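Local coordinates for ABC transporter periplasmic-binding protein YtfQ (PDB 6HB0) that probably binds a sugar, most likely L-arabinofuranose, outside the cell membrane and delivers it to an ABC importer, at residues D160-R165 with G187-S192; G221-I226 with G255-I260; V242-D247 with P291-D296; Q250-G255 with A298-A303. All blocks are in the same frame, centred on the assembly; numbering follows the deposited sequence.

Contact 1: D160-R165 with G187-S192. With ZN (zinc ion), chain I.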
loop_
_atom_site.group_PDB
_atom_site.type_symbol
_atom_site.label_atom_id
_atom_site.label_comp_id
_atom_site.label_asym_id
_atom_site.label_seq_id
_atom_site.Cartn_x
_atom_site.Cartn_y
_atom_site.Cartn_z
ATOM N N ASP A 160 -6.777 7.265 5.707
ATOM C CA ASP A 160 -6.374 7.751 4.407
ATOM C C ASP A 160 -6.633 6.708 3.306
ATOM O O ASP A 160 -7.237 7.032 2.304
ATOM C CB ASP A 160 -4.907 8.205 4.464
ATOM C CG ASP A 160 -4.374 8.565 3.116
ATOM O OD1 ASP A 160 -5.000 9.418 2.469
ATOM O OD2 ASP A 160 -3.345 8.003 2.702
ATOM N N PRO A 161 -6.203 5.449 3.489
ATOM C CA PRO A 161 -6.469 4.428 2.451
ATOM C C PRO A 161 -7.941 4.109 2.279
ATOM O O PRO A 161 -8.342 3.734 1.189
ATOM C CB PRO A 161 -5.749 3.183 2.964
ATOM C CG PRO A 161 -5.599 3.417 4.444
ATOM C CD PRO A 161 -5.347 4.911 4.546
ATOM N N ALA A 162 -8.734 4.238 3.335
ATOM C CA ALA A 162 -10.185 4.028 3.201
ATOM C C ALA A 162 -10.878 5.100 2.320
ATOM O O ALA A 162 -11.645 4.769 1.417
ATOM C CB ALA A 162 -10.846 3.942 4.570
ATOM N N ILE A 163 -10.566 6.368 2.558
ATOM C CA ILE A 163 -11.089 7.487 1.808
ATOM C C ILE A 163 -10.638 7.349 0.349
ATOM O O ILE A 163 -11.437 7.485 -0.600
ATOM C CB ILE A 163 -10.580 8.835 2.375
ATOM C CG1 ILE A 163 -11.200 9.085 3.753
ATOM C CG2 ILE A 163 -10.794 9.979 1.398
ATOM C CD1 ILE A 163 -10.773 10.368 4.430
ATOM N N ASP A 164 -9.371 7.047 0.167
ATOM C CA ASP A 164 -8.805 7.017 -1.169
ATOM C C ASP A 164 -9.240 5.803 -1.979
ATOM O O ASP A 164 -9.463 5.927 -3.156
ATOM C CB ASP A 164 -7.286 7.013 -1.086
ATOM C CG ASP A 164 -6.681 8.388 -0.756
ATOM O OD1 ASP A 164 -7.380 9.435 -0.694
ATOM O OD2 ASP A 164 -5.447 8.399 -0.597
ATOM N N ARG A 165 -9.329 4.620 -1.360
ATOM C CA ARG A 165 -9.806 3.479 -2.054
ATOM C C ARG A 165 -11.276 3.654 -2.477
ATOM O O ARG A 165 -11.670 3.170 -3.544
ATOM C CB ARG A 165 -9.624 2.243 -1.231
ATOM C CG ARG A 165 -8.173 1.817 -1.151
ATOM C CD ARG A 165 -7.977 0.643 -0.208
ATOM N NE ARG A 165 -6.539 0.440 -0.032
ATOM C CZ ARG A 165 -5.955 -0.168 0.977
ATOM N NH1 ARG A 165 -6.627 -0.726 1.984
ATOM N NH2 ARG A 165 -4.647 -0.209 0.964
ATOM N N GLY A 187 -16.108 -1.681 7.677
ATOM C CA GLY A 187 -15.785 -2.892 8.456
ATOM C C GLY A 187 -14.450 -2.747 9.226
ATOM O O GLY A 187 -13.891 -3.750 9.717
ATOM N N ASP A 188 -13.919 -1.527 9.293
ATOM C CA ASP A 188 -12.745 -1.183 10.105
ATOM C C ASP A 188 -11.501 -2.011 9.807
ATOM O O ASP A 188 -10.683 -2.233 10.668
ATOM C CB ASP A 188 -13.125 -1.339 11.593
ATOM C CG ASP A 188 -13.757 -0.058 12.155
ATOM O OD1 ASP A 188 -13.184 1.030 11.899
ATOM O OD2 ASP A 188 -14.798 -0.141 12.873
ATOM N N PHE A 189 -11.384 -2.499 8.569
ATOM C CA PHE A 189 -10.244 -3.283 8.152
ATOM C C PHE A 189 -10.044 -4.597 8.896
ATOM O O PHE A 189 -8.964 -5.178 8.806
ATOM C CB PHE A 189 -8.945 -2.439 8.236
ATOM C CG PHE A 189 -8.809 -1.376 7.169
ATOM C CD1 PHE A 189 -9.057 -1.670 5.831
ATOM C CD2 PHE A 189 -8.404 -0.077 7.506
ATOM C CE1 PHE A 189 -8.893 -0.704 4.860
ATOM C CE2 PHE A 189 -8.256 0.894 6.527
ATOM C CZ PHE A 189 -8.461 0.563 5.194
ATOM N N THR A 190 -11.062 -5.126 9.572
ATOM C CA THR A 190 -10.893 -6.370 10.317
ATOM C C THR A 190 -11.799 -7.463 9.790
ATOM O O THR A 190 -12.818 -7.190 9.139
ATOM C CB THR A 190 -11.208 -6.224 11.819
ATOM O OG1 THR A 190 -12.605 -6.077 11.998
ATOM C CG2 THR A 190 -10.468 -5.043 12.420
ATOM N N ARG A 191 -11.393 -8.699 10.058
ATOM C CA ARG A 191 -12.130 -9.853 9.624
ATOM C C ARG A 191 -13.516 -9.889 10.245
ATOM O O ARG A 191 -14.529 -10.101 9.537
ATOM C CB ARG A 191 -11.346 -11.114 9.985
ATOM C CG ARG A 191 -11.966 -12.374 9.405
ATOM C CD ARG A 191 -11.150 -13.583 9.782
ATOM N NE ARG A 191 -11.452 -14.718 8.910
ATOM C CZ ARG A 191 -10.592 -15.295 8.066
ATOM N NH1 ARG A 191 -9.338 -14.860 7.923
ATOM N NH2 ARG A 191 -10.998 -16.330 7.349
ATOM N N SER A 192 -13.602 -9.631 11.544
ATOM C CA SER A 192 -14.899 -9.724 12.198
ATOM C C SER A 192 -15.774 -8.541 11.748
ATOM O O SER A 192 -16.977 -8.700 11.622
ATOM C CB SER A 192 -14.770 -9.807 13.720
ATOM O OG SER A 192 -14.396 -8.565 14.263
HETATM ZN ZN ZN I . -4.557 10.018 0.439
HETATM O O HOH W 1 -2.844 8.967 0.410
HETATM O O HOH W 2 -6.136 11.563 0.458
HETATM O O HOH W 3 -4.383 11.293 -1.423
#

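Contact 2: G221-I226 with G255-I260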
loop_
_atom_site.group_PDB
_atom_site.type_symbol
_atom_site.label_atom_id
_atom_site.label_comp_id
_atom_site.label_asym_id
_atom_site.label_seq_id
_atom_site.Cartn_x
_atom_site.Cartn_y
_atom_site.Cartn_z
ATOM N N GLY A 221 -13.656 -12.043 5.943
ATOM C CA GLY A 221 -14.846 -12.031 6.787
ATOM C C GLY A 221 -16.109 -12.199 5.983
ATOM O O GLY A 221 -16.973 -13.008 6.339
ATOM N N ALA A 222 -16.186 -11.429 4.906
ATOM C CA ALA A 222 -17.322 -11.405 3.986
ATOM C C ALA A 222 -17.553 -12.759 3.371
ATOM O O ALA A 222 -18.658 -13.212 3.303
ATOM C CB ALA A 222 -17.096 -10.366 2.897
ATOM N N MET A 223 -16.477 -13.390 2.942
ATOM C CA MET A 223 -16.492 -14.738 2.406
ATOM C C MET A 223 -17.144 -15.717 3.404
ATOM O O MET A 223 -17.976 -16.531 3.033
ATOM C CB MET A 223 -15.027 -15.108 2.107
ATOM C CG MET A 223 -14.712 -16.495 1.651
ATOM S SD MET A 223 -12.911 -16.774 1.696
ATOM C CE MET A 223 -12.725 -17.519 3.319
ATOM N N GLU A 224 -16.808 -15.620 4.682
ATOM C CA GLU A 224 -17.453 -16.463 5.694
ATOM C C GLU A 224 -18.908 -16.151 5.881
ATOM O O GLU A 224 -19.682 -17.058 6.138
ATOM C CB GLU A 224 -16.760 -16.318 7.030
ATOM C CG GLU A 224 -15.383 -16.926 7.083
ATOM C CD GLU A 224 -14.696 -16.716 8.439
ATOM O OE1 GLU A 224 -15.386 -16.382 9.442
ATOM O OE2 GLU A 224 -13.454 -16.886 8.490
ATOM N N ALA A 225 -19.301 -14.876 5.773
ATOM C CA ALA A 225 -20.714 -14.516 5.910
ATOM C C ALA A 225 -21.504 -15.062 4.736
ATOM O O ALA A 225 -22.638 -15.525 4.894
ATOM C CB ALA A 225 -20.900 -13.014 6.006
ATOM N N ILE A 226 -20.897 -14.996 3.568
ATOM C CA ILE A 226 -21.525 -15.474 2.357
ATOM C C ILE A 226 -21.738 -16.970 2.455
ATOM O O ILE A 226 -22.828 -17.461 2.124
ATOM C CB ILE A 226 -20.683 -15.096 1.102
ATOM C CG1 ILE A 226 -20.735 -13.600 0.921
ATOM C CG2 ILE A 226 -21.289 -15.693 -0.176
ATOM C CD1 ILE A 226 -19.716 -13.042 -0.018
ATOM N N GLY A 255 -10.675 -20.035 -5.359
ATOM C CA GLY A 255 -11.865 -19.546 -6.078
ATOM C C GLY A 255 -12.909 -18.830 -5.214
ATOM O O GLY A 255 -13.969 -18.559 -5.670
ATOM N N LYS A 256 -12.577 -18.455 -4.003
ATOM C CA LYS A 256 -13.527 -17.768 -3.102
ATOM C C LYS A 256 -13.440 -16.247 -3.214
ATOM O O LYS A 256 -14.378 -15.575 -2.851
ATOM C CB LYS A 256 -13.262 -18.215 -1.687
ATOM C CG LYS A 256 -13.462 -19.716 -1.595
ATOM C CD LYS A 256 -13.540 -20.141 -0.152
ATOM C CE LYS A 256 -13.886 -21.606 -0.037
ATOM N NZ LYS A 256 -14.019 -21.877 1.412
ATOM N N PHE A 257 -12.292 -15.726 -3.637
ATOM C CA PHE A 257 -12.159 -14.355 -4.120
ATOM C C PHE A 257 -12.016 -14.484 -5.643
ATOM O O PHE A 257 -11.718 -15.552 -6.163
ATOM C CB PHE A 257 -10.877 -13.676 -3.621
ATOM C CG PHE A 257 -10.898 -13.158 -2.218
ATOM C CD1 PHE A 257 -11.831 -13.552 -1.287
ATOM C CD2 PHE A 257 -9.875 -12.298 -1.813
ATOM C CE1 PHE A 257 -11.770 -13.063 0.012
ATOM C CE2 PHE A 257 -9.820 -11.792 -0.537
ATOM C CZ PHE A 257 -10.762 -12.176 0.377
ATOM N N ASN A 258 -12.235 -13.389 -6.363
ATOM C CA ASN A 258 -12.069 -13.358 -7.806
ATOM C C ASN A 258 -10.929 -12.506 -8.270
ATOM O O ASN A 258 -10.369 -12.741 -9.347
ATOM C CB ASN A 258 -13.382 -12.883 -8.424
ATOM C CG ASN A 258 -14.549 -13.772 -7.993
ATOM O OD1 ASN A 258 -15.115 -13.584 -6.926
ATOM N ND2 ASN A 258 -14.833 -14.802 -8.774
ATOM N N TYR A 259 -10.564 -11.471 -7.494
ATOM C CA TYR A 259 -9.506 -10.591 -7.929
ATOM C C TYR A 259 -8.917 -9.847 -6.727
ATOM O O TYR A 259 -9.659 -9.406 -5.811
ATOM C CB TYR A 259 -10.036 -9.610 -8.950
ATOM C CG TYR A 259 -8.992 -8.922 -9.803
ATOM C CD1 TYR A 259 -8.213 -9.649 -10.707
ATOM C CD2 TYR A 259 -8.795 -7.560 -9.727
ATOM C CE1 TYR A 259 -7.245 -9.020 -11.488
ATOM C CE2 TYR A 259 -7.847 -6.928 -10.517
ATOM C CZ TYR A 259 -7.101 -7.685 -11.402
ATOM O OH TYR A 259 -6.189 -7.032 -12.141
ATOM N N ILE A 260 -7.578 -9.717 -6.736
ATOM C CA ILE A 260 -6.859 -8.934 -5.753
ATOM C C ILE A 260 -5.962 -7.913 -6.439
ATOM O O ILE A 260 -5.341 -8.198 -7.469
ATOM C CB ILE A 260 -6.054 -9.849 -4.851
ATOM C CG1 ILE A 260 -6.965 -10.599 -3.909
ATOM C CG2 ILE A 260 -5.041 -9.044 -4.019
ATOM C CD1 ILE A 260 -6.227 -11.702 -3.175
#

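Contact 3: V242-D247 with P291-D296. With ZN (zinc ion), chain F; ZN (zinc ion), chain G.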
loop_
_atom_site.group_PDB
_atom_site.type_symbol
_atom_site.label_atom_id
_atom_site.label_comp_id
_atom_site.label_asym_id
_atom_site.label_seq_id
_atom_site.Cartn_x
_atom_site.Cartn_y
_atom_site.Cartn_z
ATOM N N VAL A 242 -8.433 -5.537 -1.953
ATOM C CA VAL A 242 -7.098 -4.993 -1.925
ATOM C C VAL A 242 -6.246 -5.762 -0.930
ATOM O O VAL A 242 -6.724 -6.149 0.117
ATOM C CB VAL A 242 -7.156 -3.516 -1.546
ATOM C CG1 VAL A 242 -5.769 -2.901 -1.591
ATOM C CG2 VAL A 242 -8.121 -2.764 -2.473
ATOM N N ASP A 243 -4.966 -5.954 -1.272
ATOM C CA ASP A 243 -3.890 -6.547 -0.422
ATOM C C ASP A 243 -3.594 -7.995 -0.870
ATOM O O ASP A 243 -4.381 -8.919 -0.662
ATOM C CB ASP A 243 -4.170 -6.584 1.080
ATOM C CG ASP A 243 -4.308 -5.230 1.739
ATOM O OD1 ASP A 243 -3.784 -4.209 1.275
ATOM O OD2 ASP A 243 -4.948 -5.237 2.792
ATOM N N ALA A 244 -2.436 -8.192 -1.466
ATOM C CA ALA A 244 -2.061 -9.501 -1.934
ATOM C C ALA A 244 -1.321 -10.229 -0.817
ATOM O O ALA A 244 -0.131 -10.486 -0.912
ATOM C CB ALA A 244 -1.209 -9.347 -3.161
ATOM N N THR A 245 -2.025 -10.502 0.267
ATOM C CA THR A 245 -1.444 -11.188 1.389
ATOM C C THR A 245 -1.598 -12.702 1.176
ATOM O O THR A 245 -2.349 -13.191 0.313
ATOM C CB THR A 245 -2.204 -10.844 2.671
ATOM O OG1 THR A 245 -3.559 -11.308 2.553
ATOM C CG2 THR A 245 -2.182 -9.366 2.950
ATOM N N HIS A 246 -0.911 -13.456 1.998
ATOM C CA HIS A 246 -0.995 -14.911 1.917
ATOM C C HIS A 246 -2.475 -15.419 1.980
ATOM O O HIS A 246 -2.902 -16.224 1.136
ATOM C CB HIS A 246 -0.154 -15.577 3.032
ATOM C CG HIS A 246 0.313 -16.958 2.672
ATOM N ND1 HIS A 246 1.626 -17.234 2.345
ATOM C CD2 HIS A 246 -0.365 -18.124 2.545
ATOM C CE1 HIS A 246 1.724 -18.513 2.000
ATOM N NE2 HIS A 246 0.538 -19.077 2.124
ATOM N N ASP A 247 -3.230 -14.965 2.973
ATOM C CA ASP A 247 -4.593 -15.491 3.179
ATOM C C ASP A 247 -5.566 -15.022 2.112
ATOM O O ASP A 247 -6.439 -15.808 1.679
ATOM C CB ASP A 247 -5.080 -15.204 4.581
ATOM C CG ASP A 247 -4.301 -16.033 5.634
ATOM O OD1 ASP A 247 -3.546 -16.993 5.276
ATOM O OD2 ASP A 247 -4.447 -15.747 6.822
ATOM N N PRO A 291 5.899 -0.285 -7.511
ATOM C CA PRO A 291 5.263 -1.320 -8.295
ATOM C C PRO A 291 3.898 -1.793 -7.800
ATOM O O PRO A 291 3.539 -1.605 -6.639
ATOM C CB PRO A 291 6.273 -2.498 -8.218
ATOM C CG PRO A 291 7.341 -2.084 -7.314
ATOM C CD PRO A 291 7.015 -0.787 -6.690
ATOM N N ASP A 292 3.180 -2.468 -8.689
ATOM C CA ASP A 292 1.884 -3.019 -8.429
ATOM C C ASP A 292 1.837 -4.514 -8.526
ATOM O O ASP A 292 2.676 -5.136 -9.181
ATOM C CB ASP A 292 0.905 -2.423 -9.456
ATOM C CG ASP A 292 0.680 -0.934 -9.268
ATOM O OD1 ASP A 292 0.799 -0.451 -8.112
ATOM O OD2 ASP A 292 0.341 -0.255 -10.264
ATOM N N GLU A 293 0.825 -5.099 -7.890
ATOM C CA GLU A 293 0.487 -6.501 -8.009
ATOM C C GLU A 293 -0.989 -6.618 -8.319
ATOM O O GLU A 293 -1.812 -5.752 -7.911
ATOM C CB GLU A 293 0.769 -7.272 -6.726
ATOM C CG GLU A 293 2.234 -7.232 -6.315
ATOM C CD GLU A 293 2.550 -7.966 -5.011
ATOM O OE1 GLU A 293 2.103 -9.107 -4.840
ATOM O OE2 GLU A 293 3.332 -7.431 -4.204
ATOM N N ALA A 294 -1.361 -7.682 -9.024
ATOM C CA ALA A 294 -2.780 -8.003 -9.281
ATOM C C ALA A 294 -2.850 -9.495 -9.565
ATOM O O ALA A 294 -1.982 -10.013 -10.227
ATOM C CB ALA A 294 -3.302 -7.252 -10.451
ATOM N N PHE A 295 -3.861 -10.176 -9.056
ATOM C CA PHE A 295 -4.021 -11.587 -9.326
ATOM C C PHE A 295 -5.471 -11.928 -9.531
ATOM O O PHE A 295 -6.338 -11.492 -8.769
ATOM C CB PHE A 295 -3.538 -12.380 -8.121
ATOM C CG PHE A 295 -2.096 -12.171 -7.822
ATOM C CD1 PHE A 295 -1.137 -12.886 -8.523
ATOM C CD2 PHE A 295 -1.682 -11.221 -6.879
ATOM C CE1 PHE A 295 0.206 -12.696 -8.271
ATOM C CE2 PHE A 295 -0.339 -11.029 -6.627
ATOM C CZ PHE A 295 0.610 -11.777 -7.319
ATOM N N ASP A 296 -5.741 -12.696 -10.566
ATOM C CA ASP A 296 -6.964 -13.481 -10.629
ATOM C C ASP A 296 -6.675 -14.868 -10.064
ATOM O O ASP A 296 -5.568 -15.109 -9.558
ATOM C CB ASP A 296 -7.531 -13.501 -12.065
ATOM C CG ASP A 296 -6.563 -14.093 -13.090
ATOM O OD1 ASP A 296 -5.536 -14.730 -12.733
ATOM O OD2 ASP A 296 -6.895 -13.911 -14.279
HETATM ZN ZN ZN F . 0.613 1.392 -7.588
HETATM ZN ZN ZN G . -5.589 -13.986 -15.857
HETATM O O HOH W 4 2.145 2.408 -8.432
HETATM O O HOH W 5 -6.860 -16.084 -15.960
#

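Contact 4: Q250-G255 with A298-A303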
loop_
_atom_site.group_PDB
_atom_site.type_symbol
_atom_site.label_atom_id
_atom_site.label_comp_id
_atom_site.label_asym_id
_atom_site.label_seq_id
_atom_site.Cartn_x
_atom_site.Cartn_y
_atom_site.Cartn_z
ATOM N N GLN A 250 -4.701 -17.049 -0.889
ATOM C CA GLN A 250 -5.171 -18.397 -0.705
ATOM C C GLN A 250 -6.660 -18.512 -1.050
ATOM O O GLN A 250 -7.091 -19.433 -1.760
ATOM C CB GLN A 250 -4.905 -18.921 0.719
ATOM C CG GLN A 250 -5.297 -20.395 0.902
ATOM C CD GLN A 250 -4.500 -21.311 -0.005
ATOM O OE1 GLN A 250 -3.277 -21.320 0.019
ATOM N NE2 GLN A 250 -5.186 -22.005 -0.875
ATOM N N ALA A 251 -7.446 -17.573 -0.563
ATOM C CA ALA A 251 -8.883 -17.489 -0.953
ATOM C C ALA A 251 -9.089 -17.383 -2.450
ATOM O O ALA A 251 -9.948 -18.035 -3.030
ATOM C CB ALA A 251 -9.541 -16.318 -0.248
ATOM N N LEU A 252 -8.274 -16.573 -3.088
ATOM C CA LEU A 252 -8.324 -16.389 -4.510
ATOM C C LEU A 252 -7.953 -17.666 -5.258
ATOM O O LEU A 252 -8.619 -18.057 -6.207
ATOM C CB LEU A 252 -7.400 -15.223 -4.870
ATOM C CG LEU A 252 -7.204 -14.775 -6.265
ATOM C CD1 LEU A 252 -8.527 -14.428 -6.861
ATOM C CD2 LEU A 252 -6.253 -13.596 -6.298
ATOM N N ALA A 253 -6.887 -18.316 -4.817
ATOM C CA ALA A 253 -6.492 -19.597 -5.379
ATOM C C ALA A 253 -7.589 -20.661 -5.196
ATOM O O ALA A 253 -7.838 -21.417 -6.107
ATOM C CB ALA A 253 -5.173 -20.053 -4.776
ATOM N N ASP A 254 -8.267 -20.658 -4.051
ATOM C CA ASP A 254 -9.422 -21.521 -3.808
ATOM C C ASP A 254 -10.706 -21.113 -4.580
ATOM O O ASP A 254 -11.720 -21.776 -4.416
ATOM C CB ASP A 254 -9.758 -21.590 -2.315
ATOM C CG ASP A 254 -8.641 -22.212 -1.467
ATOM O OD1 ASP A 254 -7.701 -22.822 -2.029
ATOM O OD2 ASP A 254 -8.702 -22.072 -0.230
ATOM N N GLY A 255 -10.675 -20.035 -5.359
ATOM C CA GLY A 255 -11.865 -19.546 -6.078
ATOM C C GLY A 255 -12.909 -18.830 -5.214
ATOM O O GLY A 255 -13.969 -18.559 -5.670
ATOM N N ALA A 298 -6.276 -17.933 -11.445
ATOM C CA ALA A 298 -5.223 -18.708 -12.115
ATOM C C ALA A 298 -3.855 -18.171 -11.721
ATOM O O ALA A 298 -2.985 -18.952 -11.374
ATOM C CB ALA A 298 -5.376 -18.671 -13.592
ATOM N N GLN A 299 -3.689 -16.848 -11.708
ATOM C CA GLN A 299 -2.408 -16.264 -11.358
ATOM C C GLN A 299 -2.063 -16.562 -9.878
ATOM O O GLN A 299 -0.908 -16.852 -9.540
ATOM C CB GLN A 299 -2.368 -14.781 -11.590
ATOM C CG GLN A 299 -2.445 -14.231 -13.012
ATOM C CD GLN A 299 -2.654 -12.669 -13.007
ATOM O OE1 GLN A 299 -3.739 -12.142 -12.634
ATOM N NE2 GLN A 299 -1.596 -11.907 -13.421
ATOM N N ALA A 300 -3.040 -16.511 -8.972
ATOM C CA ALA A 300 -2.747 -16.768 -7.562
ATOM C C ALA A 300 -2.330 -18.233 -7.340
ATOM O O ALA A 300 -1.502 -18.537 -6.488
ATOM C CB ALA A 300 -3.955 -16.471 -6.697
ATOM N N LYS A 301 -2.962 -19.135 -8.076
ATOM C CA LYS A 301 -2.712 -20.579 -7.967
ATOM C C LYS A 301 -1.289 -20.905 -8.396
ATOM O O LYS A 301 -0.648 -21.760 -7.791
ATOM C CB LYS A 301 -3.731 -21.351 -8.812
ATOM C CG LYS A 301 -3.942 -22.787 -8.404
ATOM C CD LYS A 301 -5.027 -23.404 -9.271
ATOM C CE LYS A 301 -6.418 -23.114 -8.709
ATOM N NZ LYS A 301 -7.468 -23.150 -9.777
ATOM N N ALA A 302 -0.792 -20.223 -9.424
ATOM C CA ALA A 302 0.621 -20.357 -9.829
ATOM C C ALA A 302 1.604 -19.678 -8.828
ATOM O O ALA A 302 2.612 -20.252 -8.436
ATOM C CB ALA A 302 0.834 -19.793 -11.219
ATOM N N ALA A 303 1.309 -18.447 -8.455
ATOM C CA ALA A 303 2.237 -17.637 -7.659
ATOM C C ALA A 303 2.331 -18.088 -6.186
ATOM O O ALA A 303 3.411 -18.227 -5.656
ATOM C CB ALA A 303 1.841 -16.184 -7.714
#

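Contact 1: D160-R165 with G187-S192
The ring of F189 points its CZ end at the first turn of helix 160-173 and meets P161, A162 and R165 there. Strand 148-154, this helix and strand 179-186 form a beta-alpha-beta crossover at one side of a sugar-binding-protein domain, and residues 187-192 leave its second strand through a type I' turn from G187 to T190. D188 and F189, its central residues, both have positive phi, and the tight reversal presents F189 toward the helix. With chi1 at -73°, CG of F189 lies anti to the carbonyl carbon, and the flat, apolar ring can reach across. Its CZ comes within 4.1 Å of P161 CG, obliquely to the ring, while A162 N lies at the ring edge, near the ring plane. Proline suits this first turn, where no backbone N-H is needed for the helix. Small A162 lets the ring come close, its CB 4.2 Å from F189 CZ. R165 is extended from CG to NE, which carries NH1 to 3.7 Å from F189 CE1. The guanidinium and ring planes stand 75° apart, with the ring carbon at the guanidinium edge, so this is not a stacked cation-pi pair. P161 CB lies 3.9 Å above the guanidinium plane, over its centre, and a salt bridge from NH2 to E129 helps to hold the polar end. W33 also meets the F189 ring. On another side of the helix turn, carboxylates one turn apart can share a metal: D160 OD1 at 2.2 Å and D164 OD2 at 2.1 Å bind a zinc ion, with three waters completing its shell.

Contact 2: G221-I226 with G255-I260
A Met-aromatic contact between M223 and F257 joins helix 216-228 to the loop that carries the chain from helix 246-253 into strand 259-263. M223 SD lies 5.3 Å from the centroid of the F257 ring, 60° off the ring normal, an oblique approach. Its closest ring atom is F257 CE1. The same sulfur rests on the aliphatic part of K256, 3.7 Å from K256 CB and 3.9 Å from K256 CD. M223 reaches this far because CG stands anti to the backbone N (chi1 175°) and the chain stays extended to SD, bending only at chi3, where the methyl group turns aside. A long, flexible, polarisable side chain suits a place where it meets both an aromatic ring and a methylene chain. K256 serves in two ways: its carbons pass obliquely across M223, while NZ travels on to a salt bridge with E227 in the same helix as M223. G255, with positive phi, ends the preceding helix in a Schellman motif, and K256 points toward helix 216-228, whereas F257 reaches M223 by the far end of its ring. F257 is buried and has I260 CG1 in plane at its ring edge. A251 of helix 246-253 touches both M223 and F257, and the phenyl ring also packs on I239 and A241 of strand 238-242, filling the layer between helices and sheet.

Contact 3: V242-D247 with P291-D296
In both E293 (chi1 -60°) and F295 (chi1 -62°) CG lies anti to the carbonyl carbon, and these matching torsions bring the carboxylate and the phenyl ring to A244. The two residues sit two apart on strand 292-295 and so share a face. A244 is the centre of an inverse gamma turn just beyond strand 238-242, closed by a weak hydrogen bond from T245 N to D243 O. The turn thus packs on the antiparallel edge strand of this periplasmic-binding-protein domain's mixed sheet. The methyl group of A244 is small enough to sit against both partners at once, with E293 OE1 (3.7 Å from A244 CB) and F295 CE2 (3.9 Å from A244 CB, at the ring edge) side by side. E293 OE1 also lies in plane at the edge of the F295 ring, while OE2 accepts a hydrogen bond from N264 that steadies the carboxylate. T245 and D296 are each the N-cap of the following helix, where a short polar side chain can take a backbone N-H. D292 binds a zinc ion through OD1 at 1.9 Å together with E128, C263 and a water. At the other end of the strand, D296 OD2 holds a second zinc ion at 2.0 Å.

Contact 4: Q250-G255 with A298-A303
The backbones come unusually close where the end of helix 246-253 meets the start of helix 297-319, with A253 CA and K301 CA 4.7 Å apart. Alanines make this possible. A300 directs its methyl group at the other helix, where A300 CB lies 3.9 Å from A253 N and 4.2 Å from A253 CB, so that even a backbone nitrogen takes part in the packing. L252 closes over the same methyl group from another direction. Its CG is anti to the backbone N (chi1 179°), which places the branch point against the neighbour: L252 CG and L252 CD2 are both 3.7 Å from A300 CB. The branched leucine fills the buried side of the seam, where it also touches F295 and F257. K301 lies on the exposed side of the seam, its chain bent at chi3. This brings K301 CE to 3.4 Å from A253 O, a methylene contact, whereas the ammonium stays farther off; that carbonyl accepts a hydrogen bond from Q297 NE2. Away from the seam, Q250 NE2 donates to D254 OD1 across one helical turn, with the acceptor in the amide plane but the donor 41° out of the carboxylate plane, a bent bond at 135°. The helix ends just after, at G255, where a residue without a side chain easily takes positive phi. Close alanine-mediated helix packing of this kind binds the long C-terminal helix to the sheet-flanking helix 246-253 of an alpha/beta periplasmic-binding-protein domain.

From the N terminus, contact 1 comes first and closes the loop through helix 160-173 and strand 179-186 before the others open. The remaining three interlock: contact 2 opens at 221-226, contact 3 at 242-247 and contact 4 at 250-255, and they close in the same order, so each crosses the other two. Contacts 2 and 4 share G255. A salt bridge from R191 to E224 couples contact 1 to contact 2, and a probable backbone hydrogen bond between I260 and F295 joins contacts 2 and 3 within the sheet. A303 of contact 4 packs on the F295 ring of contact 3. Together they tie the mixed sheet's helices, its antiparallel edge strand and the C-terminal helix.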